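Local coordinates for scarecrow-like protein 3 (Arabidopsis thaliana, PDB 6KPB), which probably acts as a transcription factor of the GRAS family in plant development and binds zinc finger proteins such as JKD/IDD10, at residues Y55-L60 with D91-I96; A98-A103 with N403-E408. One frame throughout, in Å; residues are numbered along the deposited sequence.

Helix 92-109 serves both contacts: its first turn packs on helix 49-69 in contact 1, and its middle packs on segment 403-408, which lies on helix 387-406, in contact 2. The centres of the two contacts lie about 14 Å apart, and they touch directly where L60 CD2 meets F100 CB at 3.9 Å. Contact 1 is the more peripheral, its centre about 24 Å from the centre of the chain against about 17 Å for contact 2. Their outer neighbours differ as well. A bound peptide packs on I57, T92 and M93 of contact 1, whereas residues 98-102 of contact 2 include several that meet the second subunit of the homodimer.

Contact 1 (Y55-L60 with D91-I96); sequences YLIHLL and DTMQRI
One face of the peptide group joining M93 to Q94 carries the methyl CD1 of L56, which sits 3.7 Å from M93 O and 4.0 Å from Q94 CA. The Y55 ring, with L59 CD1 near the rim of one face, turns instead to helix 72-85. The Q94 amide reaches back to the helix start: its OE1 accepts D91 N at 3.0 Å from above the carbonyl plane, and its NE2 is bonded to L85 O. Both ends of the amide are thereby held, while Q94 CG lies 4.4 Å from L56 CD1. Next to this, M93 and I57 complete the interface. M93 directs CG away from its own backbone N (chi1 -155°) and then bends twice, which swings CE across I57 at about a right angle and to 3.5 Å from I57 CG1. An apolar side chain of the bound peptide packs on each of I57 and M93. D91 caps the second helix, its OD1 taking M93 N at 2.9 Å from above the carboxylate plane, while OD2 forms a salt bridge with R52. The axes of helical segments 55-60 and 92-96 run nearly parallel, 19° apart and 10.3 Å at closest approach. D91 and Q94 form a capping box that starts helix 92-109 inside the predicted leucine repeat I, part of the helical cap of the GRAS domain.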
loop_
_atom_site.group_PDB
_atom_site.type_symbol
_atom_site.label_atom_id
_atom_site.label_comp_id
_atom_site.label_asym_id
_atom_site.label_seq_id
_atom_site.Cartn_x
_atom_site.Cartn_y
_atom_site.Cartn_z
ATOM N N TYR A 55 23.813 15.425 -13.701
ATOM C CA TYR A 55 23.323 14.502 -14.719
ATOM C C TYR A 55 21.875 14.109 -14.460
ATOM O O TYR A 55 21.110 13.895 -15.407
ATOM C CB TYR A 55 24.219 13.265 -14.771
ATOM C CG TYR A 55 23.948 12.340 -15.935
ATOM C CD1 TYR A 55 23.729 12.844 -17.211
ATOM C CD2 TYR A 55 23.907 10.964 -15.758
ATOM C CE1 TYR A 55 23.481 12.001 -18.280
ATOM C CE2 TYR A 55 23.661 10.113 -16.820
ATOM C CZ TYR A 55 23.448 10.637 -18.077
ATOM O OH TYR A 55 23.200 9.790 -19.134
ATOM N N LEU A 56 21.480 14.017 -13.187
ATOM C CA LEU A 56 20.088 13.727 -12.859
ATOM C C LEU A 56 19.164 14.833 -13.350
ATOM O O LEU A 56 18.052 14.560 -13.817
ATOM C CB LEU A 56 19.935 13.531 -11.350
ATOM C CG LEU A 56 20.415 12.201 -10.771
ATOM C CD1 LEU A 56 20.522 12.272 -9.254
ATOM C CD2 LEU A 56 19.480 11.082 -11.190
ATOM N N ILE A 57 19.605 16.090 -13.245
ATOM C CA ILE A 57 18.792 17.213 -13.709
ATOM C C ILE A 57 18.586 17.129 -15.214
ATOM O O ILE A 57 17.462 17.253 -15.716
ATOM C CB ILE A 57 19.443 18.549 -13.312
ATOM C CG1 ILE A 57 19.949 18.496 -11.872
ATOM C CG2 ILE A 57 18.460 19.696 -13.493
ATOM C CD1 ILE A 57 20.624 19.769 -11.428
ATOM N N HIS A 58 19.677 16.924 -15.956
ATOM C CA HIS A 58 19.586 16.774 -17.405
ATOM C C HIS A 58 18.619 15.656 -17.786
ATOM O O HIS A 58 17.778 15.832 -18.674
ATOM C CB HIS A 58 20.977 16.516 -17.986
ATOM C CG HIS A 58 21.001 16.401 -19.479
ATOM N ND1 HIS A 58 20.773 17.473 -20.314
ATOM C CD2 HIS A 58 21.233 15.339 -20.286
ATOM C CE1 HIS A 58 20.858 17.076 -21.571
ATOM N NE2 HIS A 58 21.136 15.784 -21.582
ATOM N N LEU A 59 18.710 14.507 -17.112
ATOM C CA LEU A 59 17.787 13.409 -17.390
ATOM C C LEU A 59 16.339 13.832 -17.180
ATOM O O LEU A 59 15.461 13.487 -17.980
ATOM C CB LEU A 59 18.122 12.206 -16.508
ATOM C CG LEU A 59 19.043 11.103 -17.036
ATOM C CD1 LEU A 59 19.957 10.593 -15.941
ATOM C CD2 LEU A 59 18.222 9.960 -17.616
ATOM N N LEU A 60 16.067 14.587 -16.112
ATOM C CA LEU A 60 14.694 14.992 -15.828
ATOM C C LEU A 60 14.143 15.874 -16.941
ATOM O O LEU A 60 13.043 15.634 -17.451
ATOM C CB LEU A 60 14.623 15.712 -14.481
ATOM C CG LEU A 60 14.845 14.842 -13.242
ATOM C CD1 LEU A 60 14.892 15.682 -11.974
ATOM C CD2 LEU A 60 13.765 13.773 -13.137
ATOM N N ASP A 91 21.496 11.197 -1.542
ATOM C CA ASP A 91 21.631 12.599 -1.181
ATOM C C ASP A 91 20.401 13.364 -1.669
ATOM O O ASP A 91 19.441 12.783 -2.181
ATOM C CB ASP A 91 22.940 13.166 -1.734
ATOM C CG ASP A 91 22.881 13.445 -3.224
ATOM O OD1 ASP A 91 22.435 14.548 -3.603
ATOM O OD2 ASP A 91 23.282 12.568 -4.017
ATOM N N THR A 92 20.425 14.689 -1.512
ATOM C CA THR A 92 19.252 15.503 -1.821
ATOM C C THR A 92 18.822 15.333 -3.273
ATOM O O THR A 92 17.633 15.150 -3.563
ATOM C CB THR A 92 19.543 16.973 -1.520
ATOM O OG1 THR A 92 20.056 17.092 -0.190
ATOM C CG2 THR A 92 18.278 17.816 -1.648
ATOM N N MET A 93 19.777 15.390 -4.204
ATOM C CA MET A 93 19.430 15.290 -5.617
ATOM C C MET A 93 18.941 13.894 -5.981
ATOM O O MET A 93 18.065 13.752 -6.840
ATOM C CB MET A 93 20.624 15.681 -6.484
ATOM C CG MET A 93 20.218 16.174 -7.856
ATOM S SD MET A 93 19.137 17.611 -7.729
ATOM C CE MET A 93 18.041 17.344 -9.120
ATOM N N GLN A 94 19.486 12.857 -5.341
ATOM C CA GLN A 94 18.996 11.506 -5.587
ATOM C C GLN A 94 17.558 11.353 -5.114
ATOM O O GLN A 94 16.745 10.696 -5.775
ATOM C CB GLN A 94 19.892 10.481 -4.894
ATOM C CG GLN A 94 21.339 10.523 -5.334
ATOM C CD GLN A 94 22.161 9.392 -4.747
ATOM O OE1 GLN A 94 22.815 9.552 -3.716
ATOM N NE2 GLN A 94 22.138 8.241 -5.409
ATOM N N ARG A 95 17.229 11.946 -3.967
ATOM C CA ARG A 95 15.864 11.866 -3.458
ATOM C C ARG A 95 14.914 12.687 -4.324
ATOM O O ARG A 95 13.829 12.217 -4.684
ATOM C CB ARG A 95 15.830 12.326 -2.000
ATOM C CG ARG A 95 16.712 11.481 -1.079
ATOM C CD ARG A 95 17.089 12.227 0.194
ATOM N NE ARG A 95 16.309 11.800 1.353
ATOM C CZ ARG A 95 16.705 10.872 2.218
ATOM N NH1 ARG A 95 17.873 10.269 2.055
ATOM N NH2 ARG A 95 15.932 10.545 3.246
ATOM N N ILE A 96 15.317 13.909 -4.682
ATOM C CA ILE A 96 14.508 14.738 -5.577
ATOM C C ILE A 96 14.242 14.004 -6.884
ATOM O O ILE A 96 13.097 13.913 -7.347
ATOM C CB ILE A 96 15.200 16.091 -5.827
ATOM C CG1 ILE A 96 15.060 17.006 -4.610
ATOM C CG2 ILE A 96 14.628 16.761 -7.071
ATOM C CD1 ILE A 96 13.711 17.677 -4.509
#

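Contact 2 (A98-A103 with N403-E408); sequences AYFTEA and NIISCE
With chi1 at -63°, I405 sets CG2 opposite its backbone N and CG1 beside it, so that the branched carbon and CG2 bear on A103 while CG1 extends to F100. A103 CB rests 3.8 Å from I405 CB and 4.0 Å from I405 CG2, the methyl being received beside the branch point. F100 approaches from one turn earlier: its CD2 lies 4.3 Å from I405 CG1, with the ring turned obliquely to that carbon, and the same ring packs on L364 and L368 of helix 360-381 and on I401. The small side chain of A103 lets the backbones come close, with A103 CA 5.6 Å from S406 CA. Here helix 92-109, within the predicted leucine repeat I, meets the C-terminal part of helix 387-406, a join between elements of the GRAS helical cap that are some 300 residues apart in sequence. S406 CB touches the backbone carbonyl A103 O at 3.4 Å, a van der Waals contact. The S406 hydroxyl is turned into the narrow position between backbone N and carbonyl carbon (chi1 72°) and is hydrogen-bonded to K402 O, four residues earlier. A polar tie forms one turn further along helix 92-109, where R107 NH1 donates to I405 O. Elsewhere on segment 98-103, E102 OE1 is hydrogen-bonded to T122 OG1 of the second subunit, and A98 and Y99 also pack on that T122.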
loop_
_atom_site.group_PDB
_atom_site.type_symbol
_atom_site.label_atom_id
_atom_site.label_comp_id
_atom_site.label_asym_id
_atom_site.label_seq_id
_atom_site.Cartn_x
_atom_site.Cartn_y
_atom_site.Cartn_z
ATOM N N ALA A 98 14.194 10.898 -7.473
ATOM C CA ALA A 98 13.355 9.713 -7.309
ATOM C C ALA A 98 11.875 10.056 -7.415
ATOM O O ALA A 98 11.109 9.335 -8.064
ATOM C CB ALA A 98 13.653 9.040 -5.970
ATOM N N TYR A 99 11.453 11.156 -6.789
ATOM C CA TYR A 99 10.035 11.500 -6.794
ATOM C C TYR A 99 9.604 12.150 -8.102
ATOM O O TYR A 99 8.467 11.948 -8.543
ATOM C CB TYR A 99 9.717 12.405 -5.602
ATOM C CG TYR A 99 9.971 11.716 -4.285
ATOM C CD1 TYR A 99 9.083 10.770 -3.796
ATOM C CD2 TYR A 99 11.107 11.994 -3.541
ATOM C CE1 TYR A 99 9.319 10.121 -2.599
ATOM C CE2 TYR A 99 11.353 11.353 -2.345
ATOM C CZ TYR A 99 10.454 10.418 -1.877
ATOM O OH TYR A 99 10.692 9.778 -0.682
ATOM N N PHE A 100 10.489 12.915 -8.746
ATOM C CA PHE A 100 10.166 13.431 -10.071
ATOM C C PHE A 100 10.213 12.335 -11.126
ATOM O O PHE A 100 9.450 12.381 -12.097
ATOM C CB PHE A 100 11.115 14.570 -10.444
ATOM C CG PHE A 100 10.796 15.872 -9.763
ATOM C CD1 PHE A 100 11.332 16.168 -8.522
ATOM C CD2 PHE A 100 9.960 16.798 -10.364
ATOM C CE1 PHE A 100 11.039 17.361 -7.891
ATOM C CE2 PHE A 100 9.662 17.995 -9.739
ATOM C CZ PHE A 100 10.203 18.276 -8.500
ATOM N N THR A 101 11.095 11.347 -10.962
ATOM C CA THR A 101 11.130 10.226 -11.898
ATOM C C THR A 101 9.844 9.416 -11.823
ATOM O O THR A 101 9.228 9.109 -12.851
ATOM C CB THR A 101 12.343 9.334 -11.622
ATOM O OG1 THR A 101 13.548 10.078 -11.844
ATOM C CG2 THR A 101 12.333 8.118 -12.528
ATOM N N GLU A 102 9.423 9.057 -10.606
ATOM C CA GLU A 102 8.164 8.334 -10.445
ATOM C C GLU A 102 6.995 9.144 -10.988
ATOM O O GLU A 102 6.082 8.592 -11.615
ATOM C CB GLU A 102 7.941 7.986 -8.972
ATOM C CG GLU A 102 6.529 7.505 -8.662
ATOM C CD GLU A 102 6.470 6.556 -7.481
ATOM O OE1 GLU A 102 7.541 6.189 -6.955
ATOM O OE2 GLU A 102 5.351 6.168 -7.081
ATOM N N ALA A 103 7.014 10.460 -10.768
ATOM C CA ALA A 103 5.960 11.323 -11.291
ATOM C C ALA A 103 5.925 11.285 -12.814
ATOM O O ALA A 103 4.862 11.095 -13.418
ATOM C CB ALA A 103 6.163 12.752 -10.789
ATOM N N ASN A 403 1.392 14.941 -8.125
ATOM C CA ASN A 403 0.159 15.562 -8.594
ATOM C C ASN A 403 0.437 16.731 -9.530
ATOM O O ASN A 403 -0.323 16.958 -10.478
ATOM C CB ASN A 403 -0.683 16.020 -7.403
ATOM C CG ASN A 403 -2.060 16.504 -7.815
ATOM O OD1 ASN A 403 -2.336 17.703 -7.814
ATOM N ND2 ASN A 403 -2.929 15.569 -8.180
ATOM N N ILE A 404 1.518 17.475 -9.286
ATOM C CA ILE A 404 1.856 18.603 -10.149
ATOM C C ILE A 404 2.308 18.125 -11.525
ATOM O O ILE A 404 2.023 18.772 -12.539
ATOM C CB ILE A 404 2.933 19.475 -9.474
ATOM C CG1 ILE A 404 2.367 20.165 -8.231
ATOM C CG2 ILE A 404 3.489 20.506 -10.444
ATOM C CD1 ILE A 404 3.424 20.807 -7.360
ATOM N N ILE A 405 2.989 16.985 -11.594
ATOM C CA ILE A 405 3.679 16.569 -12.808
ATOM C C ILE A 405 2.849 15.590 -13.630
ATOM O O ILE A 405 2.854 15.652 -14.861
ATOM C CB ILE A 405 5.057 15.972 -12.452
ATOM C CG1 ILE A 405 5.940 17.032 -11.790
ATOM C CG2 ILE A 405 5.743 15.412 -13.688
ATOM C CD1 ILE A 405 6.256 18.210 -12.686
ATOM N N SER A 406 2.119 14.687 -12.978
ATOM C CA SER A 406 1.461 13.590 -13.677
ATOM C C SER A 406 -0.043 13.767 -13.840
ATOM O O SER A 406 -0.672 12.943 -14.512
ATOM C CB SER A 406 1.740 12.267 -12.957
ATOM O OG SER A 406 1.024 12.188 -11.737
ATOM N N CYS A 407 -0.641 14.802 -13.258
ATOM C CA CYS A 407 -2.085 14.984 -13.315
ATOM C C CYS A 407 -2.452 16.203 -14.152
ATOM O O CYS A 407 -1.641 17.109 -14.370
ATOM C CB CYS A 407 -2.678 15.120 -11.909
ATOM S SG CYS A 407 -2.644 13.593 -10.942
ATOM N N GLU A 408 -3.700 16.212 -14.622
ATOM C CA GLU A 408 -4.232 17.300 -15.429
ATOM C C GLU A 408 -5.706 17.502 -15.105
ATOM O O GLU A 408 -6.342 16.678 -14.442
ATOM C CB GLU A 408 -4.053 17.036 -16.931
ATOM C CG GLU A 408 -2.653 17.313 -17.457
ATOM C CD GLU A 408 -2.272 18.780 -17.362
ATOM O OE1 GLU A 408 -3.178 19.633 -17.249
ATOM O OE2 GLU A 408 -1.060 19.081 -17.400
#